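Cfl (Pectobacterium brasiliense, PDB 7A9J) probably activates carboxylic acids as an ATP-dependent, AMP-forming ligase and binds an oxo-indene carboxylic acid related to coronafacic acid. Local coordinates at residues Thr282-Glu294 with Leu318-Leu330. The protein carries 1 engineered substitution. Numbering follows the deposited sequence.
Sequences TPSNFHKIIKNEE and LSQKFFECFGSHL
Helix 283-294 and the helical part of 318-330, residues 318-326, run side by side in roughly the same direction, their axes 10.2 Å apart at closest approach and inclined at 35°, with Ile290 facing Cys325. They illustrate how neighbouring helices mesh, knobs into holes, from both sides. Leu318 fits among Pro283, Phe286, His287 and Ile290, and Ile290 in turn sits among Lys321, Phe322, Cys325 and Phe326. The two methyls of Leu318 divide the work: CD2 lies 3.6 Å from Pro283 CA, while CD1 sits almost straight above the centre of the His287 ring in a CH-pi contact. In Ile290, chi1 (-67°) sets CG1 anti to the carbonyl carbon and an extended chi2 carries CD1 on to Leu318 and Phe322; Ile290 CD1 lies 3.7 Å from Phe322 CD1, near the plane of that ring at its edge. Both helices belong to the AMP-binding domain of the ATP-dependent AMP-binding enzyme family, each following a strand of a parallel run, 278-281 and 306-311. Cys307 of the latter strand is touched by Phe286, Phe322 and Leu330, so this side of the interface lies against strand 306-311. There Phe286 turns an edge toward the face of Phe322 in an offset edge-to-face pair, centroids 5.5 Å apart and planes at 76°. Leu330 CD1 lies over one face of Phe322 and Phe326 CD2 over the other, both toward the rim, so that both faces are covered. Farther along, Phe326 CZ lies 3.7 Å from Ile289 CG2 and also meets Glu293 CG, while Glu293 CB lies against Cys325 SG and Glu293 OE1 is held by Leu300 N. At the opposite end, Thr282 and Asn285 form a capping box, Asn285 N donating to Thr282 OG1 and Thr282 N to Asn285 OD1.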
loop_
_atom_site.group_PDB
_atom_site.type_symbol
_atom_site.label_atom_id
_atom_site.label_comp_id
_atom_site.label_asym_id
_atom_site.label_seq_id
_atom_site.Cartn_x
_atom_site.Cartn_y
_atom_site.Cartn_z
ATOM N N THR A 282 -4.541 -1.323 3.667
ATOM C CA THR A 282 -5.207 -0.110 3.100
ATOM C C THR A 282 -6.150 0.523 4.099
ATOM O O THR A 282 -6.581 -0.098 5.066
ATOM C CB THR A 282 -6.011 -0.470 1.863
ATOM O OG1 THR A 282 -7.143 -1.265 2.252
ATOM C CG2 THR A 282 -5.114 -1.170 0.838
ATOM N N PRO A 283 -6.572 1.776 3.844
ATOM C CA PRO A 283 -7.608 2.327 4.711
ATOM C C PRO A 283 -8.849 1.471 4.697
ATOM O O PRO A 283 -9.562 1.313 5.709
ATOM C CB PRO A 283 -7.873 3.721 4.088
ATOM C CG PRO A 283 -6.524 4.137 3.608
ATOM C CD PRO A 283 -5.857 2.795 3.076
ATOM N N SER A 284 -9.165 0.935 3.527
ATOM C CA SER A 284 -10.308 0.054 3.427
ATOM C C SER A 284 -10.187 -1.150 4.359
ATOM O O SER A 284 -11.199 -1.596 4.920
ATOM C CB SER A 284 -10.464 -0.419 1.986
ATOM O OG SER A 284 -11.529 -1.343 1.920
ATOM N N ASN A 285 -8.990 -1.749 4.440
ATOM C CA ASN A 285 -8.774 -2.880 5.355
ATOM C C ASN A 285 -9.207 -2.505 6.762
ATOM O O ASN A 285 -9.943 -3.242 7.416
ATOM C CB ASN A 285 -7.293 -3.296 5.394
ATOM C CG ASN A 285 -6.866 -4.157 4.223
ATOM O OD1 ASN A 285 -5.881 -3.860 3.560
ATOM N ND2 ASN A 285 -7.593 -5.251 3.971
ATOM N N PHE A 286 -8.749 -1.339 7.247
ATOM C CA PHE A 286 -9.029 -1.006 8.632
ATOM C C PHE A 286 -10.475 -0.593 8.854
ATOM O O PHE A 286 -11.043 -0.873 9.917
ATOM C CB PHE A 286 -8.056 0.078 9.071
ATOM C CG PHE A 286 -6.661 -0.443 9.178
ATOM C CD1 PHE A 286 -6.354 -1.387 10.141
ATOM C CD2 PHE A 286 -5.686 -0.061 8.269
ATOM C CE1 PHE A 286 -5.076 -1.895 10.253
ATOM C CE2 PHE A 286 -4.393 -0.568 8.360
ATOM C CZ PHE A 286 -4.069 -1.491 9.365
ATOM N N HIS A 287 -11.084 0.059 7.872
ATOM C CA HIS A 287 -12.518 0.354 7.945
ATOM C C HIS A 287 -13.326 -0.921 8.131
ATOM O O HIS A 287 -14.279 -0.963 8.924
ATOM C CB HIS A 287 -12.958 1.075 6.673
ATOM C CG HIS A 287 -12.839 2.565 6.747
ATOM N ND1 HIS A 287 -12.064 3.296 5.865
ATOM C CD2 HIS A 287 -13.380 3.467 7.603
ATOM C CE1 HIS A 287 -12.120 4.579 6.186
ATOM N NE2 HIS A 287 -12.915 4.711 7.233
ATOM N N LYS A 288 -12.958 -1.976 7.393
ATOM C CA LYS A 288 -13.651 -3.253 7.527
ATOM C C LYS A 288 -13.444 -3.849 8.907
ATOM O O LYS A 288 -14.379 -4.395 9.502
ATOM C CB LYS A 288 -13.160 -4.233 6.474
ATOM C CG LYS A 288 -13.397 -3.749 5.049
ATOM C CD LYS A 288 -12.507 -4.486 4.040
ATOM C CE LYS A 288 -13.279 -5.585 3.335
ATOM N NZ LYS A 288 -13.411 -5.298 1.875
ATOM N N ILE A 289 -12.226 -3.741 9.436
ATOM C CA ILE A 289 -11.967 -4.262 10.767
ATOM C C ILE A 289 -12.852 -3.542 11.795
ATOM O O ILE A 289 -13.461 -4.172 12.672
ATOM C CB ILE A 289 -10.459 -4.152 11.036
ATOM C CG1 ILE A 289 -9.770 -5.267 10.199
ATOM C CG2 ILE A 289 -10.143 -4.357 12.497
ATOM C CD1 ILE A 289 -8.272 -5.152 10.132
ATOM N N ILE A 290 -12.994 -2.230 11.638
ATOM C CA ILE A 290 -13.850 -1.437 12.516
ATOM C C ILE A 290 -15.292 -1.895 12.388
ATOM O O ILE A 290 -16.002 -2.080 13.386
ATOM C CB ILE A 290 -13.713 0.056 12.175
ATOM C CG1 ILE A 290 -12.298 0.545 12.516
ATOM C CG2 ILE A 290 -14.856 0.905 12.832
ATOM C CD1 ILE A 290 -11.974 1.901 11.910
ATOM N N LYS A 291 -15.748 -2.073 11.150
ATOM C CA LYS A 291 -17.153 -2.392 10.946
ATOM C C LYS A 291 -17.509 -3.759 11.517
ATOM O O LYS A 291 -18.618 -3.950 12.017
ATOM C CB LYS A 291 -17.492 -2.327 9.461
ATOM C CG LYS A 291 -19.002 -2.479 9.222
ATOM C CD LYS A 291 -19.409 -2.300 7.765
ATOM C CE LYS A 291 -19.816 -0.867 7.465
ATOM N NZ LYS A 291 -20.676 -0.832 6.254
ATOM N N ASN A 292 -16.578 -4.711 11.481
ATOM C CA ASN A 292 -16.857 -6.039 12.021
ATOM C C ASN A 292 -17.145 -5.998 13.521
ATOM O O ASN A 292 -17.911 -6.826 14.029
ATOM C CB ASN A 292 -15.684 -6.968 11.735
ATOM C CG ASN A 292 -15.522 -7.244 10.262
ATOM O OD1 ASN A 292 -16.399 -6.911 9.454
ATOM N ND2 ASN A 292 -14.402 -7.867 9.899
ATOM N N GLU A 293 -16.562 -5.034 14.240
ATOM C CA GLU A 293 -16.760 -4.936 15.686
ATOM C C GLU A 293 -18.172 -4.534 16.068
ATOM O O GLU A 293 -18.593 -4.835 17.190
ATOM C CB GLU A 293 -15.789 -3.928 16.299
ATOM C CG GLU A 293 -14.372 -4.396 16.271
ATOM C CD GLU A 293 -14.141 -5.617 17.146
ATOM O OE1 GLU A 293 -14.228 -5.515 18.397
ATOM O OE2 GLU A 293 -13.871 -6.681 16.575
ATOM N N GLU A 294 -18.888 -3.826 15.181
ATOM C CA GLU A 294 -20.250 -3.418 15.488
ATOM C C GLU A 294 -21.100 -4.631 15.850
ATOM O O GLU A 294 -21.946 -4.558 16.748
ATOM C CB GLU A 294 -20.832 -2.639 14.302
ATOM C CG GLU A 294 -21.625 -3.484 13.310
ATOM C CD GLU A 294 -21.714 -2.878 11.915
ATOM O OE1 GLU A 294 -21.618 -3.655 10.931
ATOM O OE2 GLU A 294 -21.885 -1.640 11.799
ATOM N N LEU A 318 -10.026 8.311 9.466
ATOM C CA LEU A 318 -9.962 6.902 9.853
ATOM C C LEU A 318 -9.301 6.740 11.235
ATOM O O LEU A 318 -9.748 5.940 12.063
ATOM C CB LEU A 318 -9.178 6.151 8.785
ATOM C CG LEU A 318 -8.795 4.683 9.081
ATOM C CD1 LEU A 318 -9.995 3.893 9.480
ATOM C CD2 LEU A 318 -8.165 4.136 7.830
ATOM N N SER A 319 -8.247 7.514 11.516
ATOM C CA SER A 319 -7.557 7.344 12.806
ATOM C C SER A 319 -8.480 7.667 13.973
ATOM O O SER A 319 -8.391 7.039 15.040
ATOM C CB SER A 319 -6.294 8.212 12.849
ATOM O OG SER A 319 -6.640 9.542 13.237
ATOM N N GLN A 320 -9.368 8.666 13.799
ATOM C CA GLN A 320 -10.335 8.989 14.837
ATOM C C GLN A 320 -11.284 7.814 15.087
ATOM O O GLN A 320 -11.497 7.402 16.236
ATOM C CB GLN A 320 -11.122 10.261 14.436
ATOM C CG GLN A 320 -10.133 11.473 14.117
ATOM C CD GLN A 320 -10.752 12.703 13.389
ATOM O OE1 GLN A 320 -11.961 12.791 13.159
ATOM N NE2 GLN A 320 -9.886 13.657 13.031
ATOM N N LYS A 321 -11.862 7.261 14.013
ATOM C CA LYS A 321 -12.749 6.106 14.166
ATOM C C LYS A 321 -12.002 4.914 14.751
ATOM O O LYS A 321 -12.553 4.150 15.555
ATOM C CB LYS A 321 -13.344 5.724 12.816
ATOM C CG LYS A 321 -14.026 6.894 12.114
ATOM C CD LYS A 321 -14.352 6.582 10.662
ATOM C CE LYS A 321 -15.698 5.883 10.568
ATOM N NZ LYS A 321 -16.103 5.625 9.164
ATOM N N PHE A 322 -10.746 4.741 14.349
ATOM C CA PHE A 322 -9.995 3.566 14.790
ATOM C C PHE A 322 -9.662 3.663 16.272
ATOM O O PHE A 322 -9.687 2.658 16.994
ATOM C CB PHE A 322 -8.737 3.434 13.948
ATOM C CG PHE A 322 -8.097 2.071 13.994
ATOM C CD1 PHE A 322 -8.713 0.983 13.362
ATOM C CD2 PHE A 322 -6.874 1.877 14.657
ATOM C CE1 PHE A 322 -8.117 -0.280 13.385
ATOM C CE2 PHE A 322 -6.253 0.593 14.693
ATOM C CZ PHE A 322 -6.867 -0.463 14.061
ATOM N N PHE A 323 -9.337 4.865 16.748
ATOM C CA PHE A 323 -9.120 5.021 18.184
ATOM C C PHE A 323 -10.411 4.822 18.966
ATOM O O PHE A 323 -10.409 4.186 20.028
ATOM C CB PHE A 323 -8.536 6.406 18.521
ATOM C CG PHE A 323 -8.259 6.571 19.997
ATOM C CD1 PHE A 323 -7.124 5.981 20.571
ATOM C CD2 PHE A 323 -9.142 7.268 20.812
ATOM C CE1 PHE A 323 -6.880 6.084 21.931
ATOM C CE2 PHE A 323 -8.898 7.388 22.179
ATOM C CZ PHE A 323 -7.765 6.811 22.732
ATOM N N GLU A 324 -11.517 5.375 18.481
ATOM C CA GLU A 324 -12.768 5.191 19.214
ATOM C C GLU A 324 -13.061 3.712 19.372
ATOM O O GLU A 324 -13.475 3.250 20.439
ATOM C CB GLU A 324 -13.932 5.860 18.487
ATOM C CG GLU A 324 -13.767 7.343 18.152
ATOM C CD GLU A 324 -14.094 8.272 19.300
ATOM O OE1 GLU A 324 -14.542 7.782 20.362
ATOM O OE2 GLU A 324 -13.906 9.500 19.131
ATOM N N CYS A 325 -12.815 2.956 18.315
ATOM C CA CYS A 325 -13.211 1.562 18.301
ATOM C C CYS A 325 -12.244 0.694 19.096
ATOM O O CYS A 325 -12.672 -0.158 19.879
ATOM C CB CYS A 325 -13.315 1.089 16.854
ATOM S SG CYS A 325 -13.907 -0.625 16.692
ATOM N N PHE A 326 -10.936 0.873 18.914
ATOM C CA PHE A 326 -9.996 -0.039 19.534
ATOM C C PHE A 326 -9.073 0.581 20.567
ATOM O O PHE A 326 -8.317 -0.160 21.204
ATOM C CB PHE A 326 -9.119 -0.685 18.453
ATOM C CG PHE A 326 -9.909 -1.490 17.486
ATOM C CD1 PHE A 326 -10.397 -2.731 17.856
ATOM C CD2 PHE A 326 -10.173 -1.006 16.209
ATOM C CE1 PHE A 326 -11.140 -3.488 16.960
ATOM C CE2 PHE A 326 -10.919 -1.747 15.316
ATOM C CZ PHE A 326 -11.407 -2.980 15.694
ATOM N N GLY A 327 -9.069 1.901 20.724
ATOM C CA GLY A 327 -8.039 2.501 21.554
ATOM C C GLY A 327 -6.633 2.331 21.018
ATOM O O GLY A 327 -5.670 2.394 21.790
ATOM N N SER A 328 -6.485 2.070 19.722
ATOM C CA SER A 328 -5.186 1.893 19.091
ATOM C C SER A 328 -4.899 3.171 18.314
ATOM O O SER A 328 -5.826 3.861 17.871
ATOM C CB SER A 328 -5.191 0.659 18.168
ATOM O OG SER A 328 -3.940 0.378 17.507
ATOM N N HIS A 329 -3.612 3.475 18.133
ATOM C CA HIS A 329 -3.177 4.785 17.638
ATOM C C HIS A 329 -2.681 4.573 16.220
ATOM O O HIS A 329 -1.545 4.120 16.015
ATOM C CB HIS A 329 -2.097 5.356 18.531
ATOM C CG HIS A 329 -2.494 5.401 19.978
ATOM N ND1 HIS A 329 -2.985 6.540 20.572
ATOM C CD2 HIS A 329 -2.509 4.433 20.940
ATOM C CE1 HIS A 329 -3.265 6.291 21.841
ATOM N NE2 HIS A 329 -2.974 5.022 22.092
ATOM N N LEU A 330 -3.562 4.800 15.246
ATOM C CA LEU A 330 -3.247 4.481 13.858
ATOM C C LEU A 330 -2.059 5.285 13.354
ATOM O O LEU A 330 -1.862 6.454 13.720
ATOM C CB LEU A 330 -4.471 4.757 12.961
ATOM C CG LEU A 330 -4.382 4.218 11.518
ATOM C CD1 LEU A 330 -4.408 2.660 11.470
ATOM C CD2 LEU A 330 -5.629 4.782 10.767
#